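Local structure of putative NAD-dependent epimerase/dehydratase (Bacillus halodurans, 3E8X) at residues Asp101-Ile104 and Leu105-Trp109; Arg145-Leu148 and Val149-Leu153; Thr183-Pro186 and His187-Glu190. The protein binds NADP and is probably an epimerase or dehydratase of the atypical short-chain dehydrogenase/reductase family, although its substrate and exact reaction are unknown. All coordinates share one frame; numbering follows the deposited sequence.

Interaction 1: residues Asp101-Ile104 and Leu105-Trp109; sequences DKTI and LIDLW. With NAP (NADP nicotinamide-adenine-dinucleotide phosphate), chain B.
K102 and L105 meet one turn apart on the same helix: the lysine's NZ lies 3.8 Å from CD1 of L105. The lysine chain leaves with CG beside its own backbone N and then kinks at chi2 (-53°), which turns the alkyl part across L105 and brings NZ to the leucine methyl. There NZ forms a salt bridge with E75, whose loop also packs on L105. The leucine reaches back as well, its CG 3.3 Å from D101 O, the carbonyl that accepts L105 N in an ordinary helical bond.

The next turn is wider. I106 N still donates to K102 O at 2.7 Å, but W109 N reaches five residues back to I104 O (2.8 Å), nearly straight at 164°, and L108 N makes a weak bond to T103 O. This is a pi-type turn at 105-109.

Two side chains of the helix face the cofactor. I106 is bent at both torsions, with CG1 beside the backbone N, and lays CD1 against the adenine amino group, N6A of NADP, while CG1 and CG2 lie near N7A. D107 is turned so that OD2 lies 3.5 Å from T103 CA and accepts the backbone N-H of S94; OD1 stands 4.0 Å from O2D of the nicotinamide ribose.

W109 swings its indole away from the contact, chi1 -178°, and NE1 donates to D138 of the second subunit. I104 and L108 pack on their own counterparts there. Helix 100-121 forms the crossover of a beta-alpha-beta unit between the parallel strands 87-90 and 125-129; T103, D107 and L108 lean on helix 145-160 beside it.

Interaction 2: residues Arg145-Leu148 and Val149-Leu153; sequences RHYL and VAKRL. With NAP (NADP nicotinamide-adenine-dinucleotide phosphate), chain B.
Y147 and K151, one helical turn apart, stand together at the nicotinamide ribose of NADP. The phenol OH lies only 2.5 Å from O2D, a very short hydrogen bond in which either hydroxyl could donate, and O2D sits in the plane of the ring, at its edge. K151 comes over one face: its CG lies 3.7 Å from the ring centroid, displaced toward the rim, in a CH-pi contact 20° off the normal. CD continues over CE1 and CZ, carrying CE to 3.8 Å and NZ to 3.9 Å from O2D. The ammonium itself donates to V129 O, at the end of strand 125-129. The four-residue spacing is that of the YxxxK signature of short-chain dehydrogenases/reductases, and the placement agrees with it.

Torsions bring the pair together. With CG opposite its backbone N (chi1 167°), the tyrosine points its ring at the cofactor, while the lysine bends at both chi2 and chi3 to wrap across the ring. The backbone fixes their relative height: K151 N donates to Y147 O at 3.0 Å, nearly straight, and CG of the lysine rests 3.2 Å from that same oxygen.

The same helical pattern continues in V149 N to R145 O, A150 N to H146 O and R152 N to L148 O. The flanking charged ends are tied to the chain around them, R145 to G140 O, R152 to T134 O and D156.

Helix 145-160 links parallel strands 125-129 and 164-174 as a beta-alpha-beta crossover. It lies against helix 100-121, with A150 on T103 and L153 on L108, while V149 packs on W109 of the second subunit, an arrangement consistent with a helical dimer interface.

Interaction 3: residues Thr183-Pro186 and His187-Glu190; sequences TVSP and HFSE
S185 and F188 form a local surface contact where strand 181-185 ends and turns into the loop before strand 195-196; an ST turn and a CH-pi contact hold the turn together. In the ST turn the serine hydroxyl oxygen receives the backbone N-H two residues on: H187 N to S185 OG is 3.0 Å, with a moderately bent N-H...O angle of 139°. The serine can reach it because OG is turned opposite its own backbone N (chi1 178°), and P186 between them takes the chain round the corner.

The loop then doubles back over the strand end. F188 lays one face of its ring on the serine CB, while beyond the rim, in the ring plane, lies T183 O, 3.8 Å from CZ. The ring also rests on L221 of strand 216-223, the antiparallel neighbour that pairs with 181-185. E219 on that strand grips the loop twice, its carboxylate accepting F188 N and H187 ND1. An alanine in place of F188 would strip the ring from S185 and L221, and would probably leave the turn held mainly by its polar bonds and freer to shift.

The bound NADP lies about 12 Å from the F188 side chain, so this contact is away from the cofactor. The aromatic contact is nearly head-on: S185 CB stands 3.5 Å from the centroid of the F188 ring, over its centre.

How the interactions relate
Interactions 1 and 2 lie on adjacent helices, 100-121 and 145-160, that pack together beside the parallel part of the sheet, with centres 10 Å apart; interaction 1 is buried and interaction 2 partly so. They meet directly, for instance D107 OD1 against Y147 CE1 at 3.5 Å. Both face NADP and the second subunit, but differently: the first meets adenine mainly with an aliphatic side chain, the second grips the nicotinamide ribose by a hydroxyl. Interaction 3 belongs to the surface, at an antiparallel strand end about 9 Å from interaction 2 at the nearest atoms, and combines a turn bond with one aromatic contact rather than helical bonding.

Interaction 1: residues Asp101-Ile104 and Leu105-Trp109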
loop_
_atom_site.group_PDB
_atom_site.type_symbol
_atom_site.label_atom_id
_atom_site.label_comp_id
_atom_site.label_asym_id
_atom_site.label_seq_id
_atom_site.Cartn_x
_atom_site.Cartn_y
_atom_site.Cartn_z
ATOM N N ASP A 101 -7.195 9.229 -3.943
ATOM C CA ASP A 101 -6.865 8.358 -5.065
ATOM C C ASP A 101 -5.424 8.569 -5.546
ATOM O O ASP A 101 -4.726 7.611 -5.873
ATOM C CB ASP A 101 -7.877 8.480 -6.217
ATOM C CG ASP A 101 -7.970 9.883 -6.806
ATOM O OD1 ASP A 101 -8.016 10.867 -6.052
ATOM O OD2 ASP A 101 -8.006 9.990 -8.036
ATOM N N LYS A 102 -4.986 9.830 -5.561
ATOM C CA LYS A 102 -3.648 10.151 -6.052
ATOM C C LYS A 102 -2.558 9.898 -4.992
ATOM O O LYS A 102 -1.455 9.607 -5.328
ATOM C CB LYS A 102 -3.624 11.571 -6.643
ATOM C CG LYS A 102 -4.492 11.699 -7.952
ATOM C CD LYS A 102 -4.117 10.627 -9.037
ATOM C CE LYS A 102 -4.900 10.866 -10.353
ATOM N NZ LYS A 102 -5.039 9.622 -11.138
ATOM N N THR A 103 -2.906 9.965 -3.719
ATOM C CA THR A 103 -2.019 9.545 -2.643
ATOM C C THR A 103 -1.656 8.091 -2.827
ATOM O O THR A 103 -0.491 7.761 -2.772
ATOM C CB THR A 103 -2.689 9.728 -1.267
ATOM O OG1 THR A 103 -3.188 11.052 -1.180
ATOM C CG2 THR A 103 -1.748 9.444 -0.122
ATOM N N ILE A 104 -2.642 7.225 -3.069
ATOM C CA ILE A 104 -2.383 5.816 -3.441
ATOM C C ILE A 104 -1.521 5.662 -4.701
ATOM O O ILE A 104 -0.543 4.899 -4.734
ATOM C CB ILE A 104 -3.700 5.009 -3.706
ATOM C CG1 ILE A 104 -4.595 4.983 -2.474
ATOM C CG2 ILE A 104 -3.394 3.540 -4.083
ATOM C CD1 ILE A 104 -6.021 4.323 -2.698
ATOM N N LEU A 105 -1.927 6.351 -5.755
ATOM C CA LEU A 105 -1.336 6.164 -7.073
ATOM C C LEU A 105 0.060 6.817 -7.217
ATOM O O LEU A 105 0.891 6.266 -7.930
ATOM C CB LEU A 105 -2.311 6.613 -8.169
ATOM C CG LEU A 105 -3.565 5.728 -8.327
ATOM C CD1 LEU A 105 -4.519 6.262 -9.425
ATOM C CD2 LEU A 105 -3.153 4.236 -8.620
ATOM N N ILE A 106 0.321 7.952 -6.533
ATOM C CA ILE A 106 1.615 8.655 -6.614
ATOM C C ILE A 106 2.515 8.291 -5.427
ATOM O O ILE A 106 3.547 7.653 -5.588
ATOM C CB ILE A 106 1.430 10.194 -6.743
ATOM C CG1 ILE A 106 0.511 10.508 -7.930
ATOM C CG2 ILE A 106 2.784 10.942 -6.855
ATOM C CD1 ILE A 106 1.031 10.106 -9.277
ATOM N N ASP A 107 2.106 8.673 -4.227
ATOM C CA ASP A 107 2.971 8.539 -3.066
ATOM C C ASP A 107 3.323 7.078 -2.785
ATOM O O ASP A 107 4.424 6.797 -2.277
ATOM C CB ASP A 107 2.336 9.191 -1.804
ATOM C CG ASP A 107 1.912 10.638 -2.033
ATOM O OD1 ASP A 107 2.330 11.518 -1.259
ATOM O OD2 ASP A 107 1.170 10.909 -3.003
ATOM N N LEU A 108 2.389 6.156 -3.051
ATOM C CA LEU A 108 2.599 4.751 -2.709
ATOM C C LEU A 108 3.003 3.949 -3.947
ATOM O O LEU A 108 4.134 3.432 -4.047
ATOM C CB LEU A 108 1.369 4.160 -2.037
ATOM C CG LEU A 108 1.376 2.647 -1.709
ATOM C CD1 LEU A 108 2.679 2.208 -1.007
ATOM C CD2 LEU A 108 0.157 2.190 -0.860
ATOM N N TRP A 109 2.065 3.846 -4.899
ATOM C CA TRP A 109 2.231 2.992 -6.065
ATOM C C TRP A 109 3.350 3.535 -6.936
ATOM O O TRP A 109 4.187 2.780 -7.376
ATOM C CB TRP A 109 0.902 2.878 -6.797
ATOM C CG TRP A 109 0.855 2.010 -8.002
ATOM C CD1 TRP A 109 0.494 2.391 -9.250
ATOM C CD2 TRP A 109 1.103 0.599 -8.071
ATOM N NE1 TRP A 109 0.503 1.305 -10.095
ATOM C CE2 TRP A 109 0.880 0.198 -9.396
ATOM C CE3 TRP A 109 1.476 -0.367 -7.131
ATOM C CZ2 TRP A 109 1.007 -1.145 -9.820
ATOM C CZ3 TRP A 109 1.600 -1.700 -7.549
ATOM C CH2 TRP A 109 1.377 -2.062 -8.896
HETATM P PA NAP B . 5.161 19.331 -3.596
HETATM O O1A NAP B . 3.676 18.958 -3.646
HETATM O O2A NAP B . 5.575 20.782 -3.720
HETATM O O5B NAP B . 5.898 18.383 -4.682
HETATM C C5B NAP B . 5.264 17.263 -5.326
HETATM C C4B NAP B . 5.669 17.104 -6.790
HETATM O O4B NAP B . 5.167 15.827 -7.225
HETATM C C3B NAP B . 5.092 18.161 -7.766
HETATM O O3B NAP B . 6.091 18.891 -8.500
HETATM C C2B NAP B . 4.263 17.358 -8.755
HETATM O O2B NAP B . 4.289 17.805 -10.133
HETATM C C1B NAP B . 4.901 15.966 -8.617
HETATM N N9A NAP B . 3.995 14.939 -9.190
HETATM C C8A NAP B . 2.691 14.776 -8.916
HETATM N N7A NAP B . 2.211 13.771 -9.674
HETATM C C5A NAP B . 3.233 13.307 -10.422
HETATM C C6A NAP B . 3.355 12.296 -11.381
HETATM N N6A NAP B . 2.287 11.541 -11.710
HETATM N N1A NAP B . 4.536 12.077 -12.004
HETATM C C2A NAP B . 5.595 12.825 -11.688
HETATM N N3A NAP B . 5.517 13.810 -10.771
HETATM C C4A NAP B . 4.349 14.065 -10.122
HETATM O O3 NAP B . 5.739 18.770 -2.171
HETATM P PN NAP B . 6.991 19.339 -1.290
HETATM O O1N NAP B . 6.426 20.396 -0.380
HETATM O O2N NAP B . 8.144 19.509 -2.254
HETATM O O5D NAP B . 7.304 18.172 -0.234
HETATM C C5D NAP B . 8.027 17.008 -0.619
HETATM C C4D NAP B . 7.379 15.819 0.068
HETATM O O4D NAP B . 7.473 15.919 1.489
HETATM C C3D NAP B . 5.893 15.733 -0.248
HETATM O O3D NAP B . 5.722 15.041 -1.494
HETATM C C2D NAP B . 5.286 15.090 1.003
HETATM O O2D NAP B . 4.933 13.737 0.814
HETATM C C1D NAP B . 6.393 15.173 2.080
HETATM N N1N NAP B . 5.995 15.773 3.392
HETATM C C2N NAP B . 5.231 16.889 3.482
HETATM C C3N NAP B . 4.898 17.423 4.746
HETATM C C7N NAP B . 4.082 18.687 4.904
HETATM O O7N NAP B . 4.112 19.282 5.997
HETATM N N7N NAP B . 3.402 19.153 3.843
HETATM C C4N NAP B . 5.365 16.791 5.901
HETATM C C5N NAP B . 6.149 15.657 5.778
HETATM C C6N NAP B . 6.447 15.178 4.513
HETATM P P2B NAP B . 3.611 19.187 -10.692
HETATM O O1X NAP B . 4.654 20.260 -10.525
HETATM O O2X NAP B . 3.331 18.884 -12.161
HETATM O O3X NAP B . 2.414 19.390 -9.788
#

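Interaction 2: residues Arg145-Leu148 and Val149-Leu153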
loop_
_atom_site.group_PDB
_atom_site.type_symbol
_atom_site.label_atom_id
_atom_site.label_comp_id
_atom_site.label_asym_id
_atom_site.label_seq_id
_atom_site.Cartn_x
_atom_site.Cartn_y
_atom_site.Cartn_z
ATOM N N ARG A 145 -4.275 10.198 8.139
ATOM C CA ARG A 145 -3.882 8.816 8.333
ATOM C C ARG A 145 -3.658 8.035 7.039
ATOM O O ARG A 145 -2.752 7.204 6.953
ATOM C CB ARG A 145 -4.906 8.118 9.212
ATOM C CG ARG A 145 -4.380 6.919 9.911
ATOM C CD ARG A 145 -5.354 6.449 10.995
ATOM N NE ARG A 145 -5.469 7.441 12.047
ATOM C CZ ARG A 145 -6.289 7.354 13.084
ATOM N NH1 ARG A 145 -7.050 6.292 13.247
ATOM N NH2 ARG A 145 -6.333 8.338 13.975
ATOM N N HIS A 146 -4.448 8.346 6.018
ATOM C CA HIS A 146 -4.313 7.703 4.705
ATOM C C HIS A 146 -2.980 8.057 4.041
ATOM O O HIS A 146 -2.369 7.230 3.353
ATOM C CB HIS A 146 -5.510 8.044 3.796
ATOM C CG HIS A 146 -5.524 9.470 3.315
ATOM N ND1 HIS A 146 -5.764 10.535 4.157
ATOM C CD2 HIS A 146 -5.312 10.006 2.086
ATOM C CE1 HIS A 146 -5.676 11.665 3.473
ATOM N NE2 HIS A 146 -5.427 11.372 2.211
ATOM N N TYR A 147 -2.543 9.305 4.236
ATOM C CA TYR A 147 -1.266 9.763 3.738
ATOM C C TYR A 147 -0.106 9.066 4.467
ATOM O O TYR A 147 0.822 8.528 3.827
ATOM C CB TYR A 147 -1.167 11.302 3.846
ATOM C CG TYR A 147 0.221 11.821 3.634
ATOM C CD1 TYR A 147 0.759 11.954 2.338
ATOM C CD2 TYR A 147 1.033 12.132 4.728
ATOM C CE1 TYR A 147 2.060 12.418 2.151
ATOM C CE2 TYR A 147 2.325 12.593 4.559
ATOM C CZ TYR A 147 2.843 12.746 3.273
ATOM O OH TYR A 147 4.140 13.227 3.126
ATOM N N LEU A 148 -0.177 9.045 5.788
ATOM C CA LEU A 148 0.817 8.383 6.630
ATOM C C LEU A 148 1.001 6.891 6.365
ATOM O O LEU A 148 2.136 6.353 6.400
ATOM C CB LEU A 148 0.495 8.629 8.128
ATOM C CG LEU A 148 0.462 10.078 8.658
ATOM C CD1 LEU A 148 0.065 10.150 10.148
ATOM C CD2 LEU A 148 1.778 10.808 8.378
ATOM N N VAL A 149 -0.102 6.198 6.129
ATOM C CA VAL A 149 -0.068 4.780 5.673
ATOM C C VAL A 149 0.581 4.682 4.291
ATOM O O VAL A 149 1.430 3.822 4.067
ATOM C CB VAL A 149 -1.492 4.174 5.650
ATOM C CG1 VAL A 149 -1.555 2.861 4.824
ATOM C CG2 VAL A 149 -2.030 4.003 7.086
ATOM N N ALA A 150 0.205 5.555 3.352
ATOM C CA ALA A 150 0.816 5.486 2.023
ATOM C C ALA A 150 2.349 5.606 2.102
ATOM O O ALA A 150 3.066 4.790 1.571
ATOM C CB ALA A 150 0.197 6.493 1.083
ATOM N N LYS A 151 2.837 6.587 2.870
ATOM C CA LYS A 151 4.275 6.846 3.062
ATOM C C LYS A 151 4.993 5.693 3.755
ATOM O O LYS A 151 6.029 5.245 3.299
ATOM C CB LYS A 151 4.483 8.141 3.842
ATOM C CG LYS A 151 3.864 9.363 3.160
ATOM C CD LYS A 151 4.420 9.620 1.768
ATOM C CE LYS A 151 5.834 10.205 1.789
ATOM N NZ LYS A 151 6.523 10.227 0.436
ATOM N N ARG A 152 4.372 5.198 4.815
ATOM C CA ARG A 152 4.842 4.046 5.544
ATOM C C ARG A 152 5.028 2.816 4.670
ATOM O O ARG A 152 6.066 2.131 4.767
ATOM C CB ARG A 152 3.900 3.731 6.704
ATOM C CG ARG A 152 4.074 2.350 7.372
ATOM C CD ARG A 152 5.439 2.085 8.004
ATOM N NE ARG A 152 5.402 0.823 8.750
ATOM C CZ ARG A 152 4.910 0.668 9.975
ATOM N NH1 ARG A 152 4.494 1.701 10.683
ATOM N NH2 ARG A 152 4.872 -0.537 10.522
ATOM N N LEU A 153 4.025 2.513 3.845
ATOM C CA LEU A 153 4.057 1.284 3.056
ATOM C C LEU A 153 5.062 1.412 1.931
ATOM O O LEU A 153 5.685 0.424 1.540
ATOM C CB LEU A 153 2.673 0.906 2.553
ATOM C CG LEU A 153 1.699 0.462 3.639
ATOM C CD1 LEU A 153 0.292 0.277 3.020
ATOM C CD2 LEU A 153 2.207 -0.837 4.391
HETATM P PA NAP B . 5.161 19.331 -3.596
HETATM O O1A NAP B . 3.676 18.958 -3.646
HETATM O O2A NAP B . 5.575 20.782 -3.720
HETATM O O5B NAP B . 5.898 18.383 -4.682
HETATM C C5B NAP B . 5.264 17.263 -5.326
HETATM C C4B NAP B . 5.669 17.104 -6.790
HETATM O O4B NAP B . 5.167 15.827 -7.225
HETATM C C3B NAP B . 5.092 18.161 -7.766
HETATM O O3B NAP B . 6.091 18.891 -8.500
HETATM C C2B NAP B . 4.263 17.358 -8.755
HETATM O O2B NAP B . 4.289 17.805 -10.133
HETATM C C1B NAP B . 4.901 15.966 -8.617
HETATM N N9A NAP B . 3.995 14.939 -9.190
HETATM C C8A NAP B . 2.691 14.776 -8.916
HETATM N N7A NAP B . 2.211 13.771 -9.674
HETATM C C5A NAP B . 3.233 13.307 -10.422
HETATM C C6A NAP B . 3.355 12.296 -11.381
HETATM N N6A NAP B . 2.287 11.541 -11.710
HETATM N N1A NAP B . 4.536 12.077 -12.004
HETATM C C2A NAP B . 5.595 12.825 -11.688
HETATM N N3A NAP B . 5.517 13.810 -10.771
HETATM C C4A NAP B . 4.349 14.065 -10.122
HETATM O O3 NAP B . 5.739 18.770 -2.171
HETATM P PN NAP B . 6.991 19.339 -1.290
HETATM O O1N NAP B . 6.426 20.396 -0.380
HETATM O O2N NAP B . 8.144 19.509 -2.254
HETATM O O5D NAP B . 7.304 18.172 -0.234
HETATM C C5D NAP B . 8.027 17.008 -0.619
HETATM C C4D NAP B . 7.379 15.819 0.068
HETATM O O4D NAP B . 7.473 15.919 1.489
HETATM C C3D NAP B . 5.893 15.733 -0.248
HETATM O O3D NAP B . 5.722 15.041 -1.494
HETATM C C2D NAP B . 5.286 15.090 1.003
HETATM O O2D NAP B . 4.933 13.737 0.814
HETATM C C1D NAP B . 6.393 15.173 2.080
HETATM N N1N NAP B . 5.995 15.773 3.392
HETATM C C2N NAP B . 5.231 16.889 3.482
HETATM C C3N NAP B . 4.898 17.423 4.746
HETATM C C7N NAP B . 4.082 18.687 4.904
HETATM O O7N NAP B . 4.112 19.282 5.997
HETATM N N7N NAP B . 3.402 19.153 3.843
HETATM C C4N NAP B . 5.365 16.791 5.901
HETATM C C5N NAP B . 6.149 15.657 5.778
HETATM C C6N NAP B . 6.447 15.178 4.513
HETATM P P2B NAP B . 3.611 19.187 -10.692
HETATM O O1X NAP B . 4.654 20.260 -10.525
HETATM O O2X NAP B . 3.331 18.884 -12.161
HETATM O O3X NAP B . 2.414 19.390 -9.788
#

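Interaction 3: residues Thr183-Pro186 and His187-Glu190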
loop_
_atom_site.group_PDB
_atom_site.type_symbol
_atom_site.label_atom_id
_atom_site.label_comp_id
_atom_site.label_asym_id
_atom_site.label_seq_id
_atom_site.Cartn_x
_atom_site.Cartn_y
_atom_site.Cartn_z
ATOM N N THR A 183 17.995 18.685 13.916
ATOM C CA THR A 183 18.119 17.616 14.912
ATOM C C THR A 183 17.618 16.350 14.227
ATOM O O THR A 183 16.643 16.399 13.479
ATOM C CB THR A 183 17.202 17.798 16.171
ATOM O OG1 THR A 183 17.212 19.148 16.566
ATOM C CG2 THR A 183 17.723 16.963 17.357
ATOM N N VAL A 184 18.235 15.212 14.530
ATOM C CA VAL A 184 17.778 13.924 13.994
ATOM C C VAL A 184 17.509 12.915 15.133
ATOM O O VAL A 184 17.993 13.083 16.249
ATOM C CB VAL A 184 18.795 13.339 12.984
ATOM C CG1 VAL A 184 18.898 14.220 11.701
ATOM C CG2 VAL A 184 20.187 13.135 13.686
ATOM N N SER A 185 16.720 11.877 14.822
ATOM C CA SER A 185 16.417 10.766 15.705
ATOM C C SER A 185 15.950 9.598 14.847
ATOM O O SER A 185 15.395 9.809 13.755
ATOM C CB SER A 185 15.303 11.140 16.668
ATOM O OG SER A 185 14.974 10.049 17.504
ATOM N N PRO A 186 16.221 8.356 15.281
ATOM C CA PRO A 186 15.537 7.241 14.622
ATOM C C PRO A 186 14.029 7.392 14.698
ATOM O O PRO A 186 13.319 6.951 13.814
ATOM C CB PRO A 186 15.970 6.009 15.418
ATOM C CG PRO A 186 16.904 6.475 16.448
ATOM C CD PRO A 186 17.182 7.915 16.297
ATOM N N HIS A 187 13.571 7.965 15.809
ATOM C CA HIS A 187 12.200 8.216 16.039
ATOM C C HIS A 187 11.996 9.120 17.264
ATOM O O HIS A 187 12.262 8.711 18.392
ATOM C CB HIS A 187 11.466 6.884 16.224
ATOM C CG HIS A 187 10.010 7.044 16.527
ATOM N ND1 HIS A 187 9.177 7.806 15.745
ATOM C CD2 HIS A 187 9.246 6.553 17.531
ATOM C CE1 HIS A 187 7.952 7.764 16.244
ATOM N NE2 HIS A 187 7.965 7.005 17.322
ATOM N N PHE A 188 11.492 10.329 17.056
ATOM C CA PHE A 188 11.233 11.227 18.154
ATOM C C PHE A 188 9.989 10.766 18.908
ATOM O O PHE A 188 9.006 10.307 18.292
ATOM C CB PHE A 188 10.971 12.625 17.631
ATOM C CG PHE A 188 12.163 13.300 17.030
ATOM C CD1 PHE A 188 13.157 13.819 17.840
ATOM C CD2 PHE A 188 12.239 13.508 15.648
ATOM C CE1 PHE A 188 14.245 14.476 17.291
ATOM C CE2 PHE A 188 13.330 14.156 15.098
ATOM C CZ PHE A 188 14.323 14.637 15.909
ATOM N N SER A 189 10.036 10.875 20.232
ATOM C CA SER A 189 8.903 10.531 21.090
ATOM C C SER A 189 7.855 11.610 21.064
ATOM O O SER A 189 6.720 11.346 21.407
ATOM C CB SER A 189 9.361 10.312 22.528
ATOM O OG SER A 189 10.151 11.407 22.917
ATOM N N GLU A 190 8.233 12.820 20.673
ATOM C CA GLU A 190 7.268 13.842 20.269
ATOM C C GLU A 190 7.839 14.778 19.199
ATOM O O GLU A 190 9.055 14.908 19.062
ATOM C CB GLU A 190 6.806 14.637 21.473
ATOM C CG GLU A 190 7.889 15.511 22.075
ATOM C CD GLU A 190 7.416 16.206 23.333
ATOM O OE1 GLU A 190 6.186 16.167 23.639
ATOM O OE2 GLU A 190 8.283 16.804 24.011
#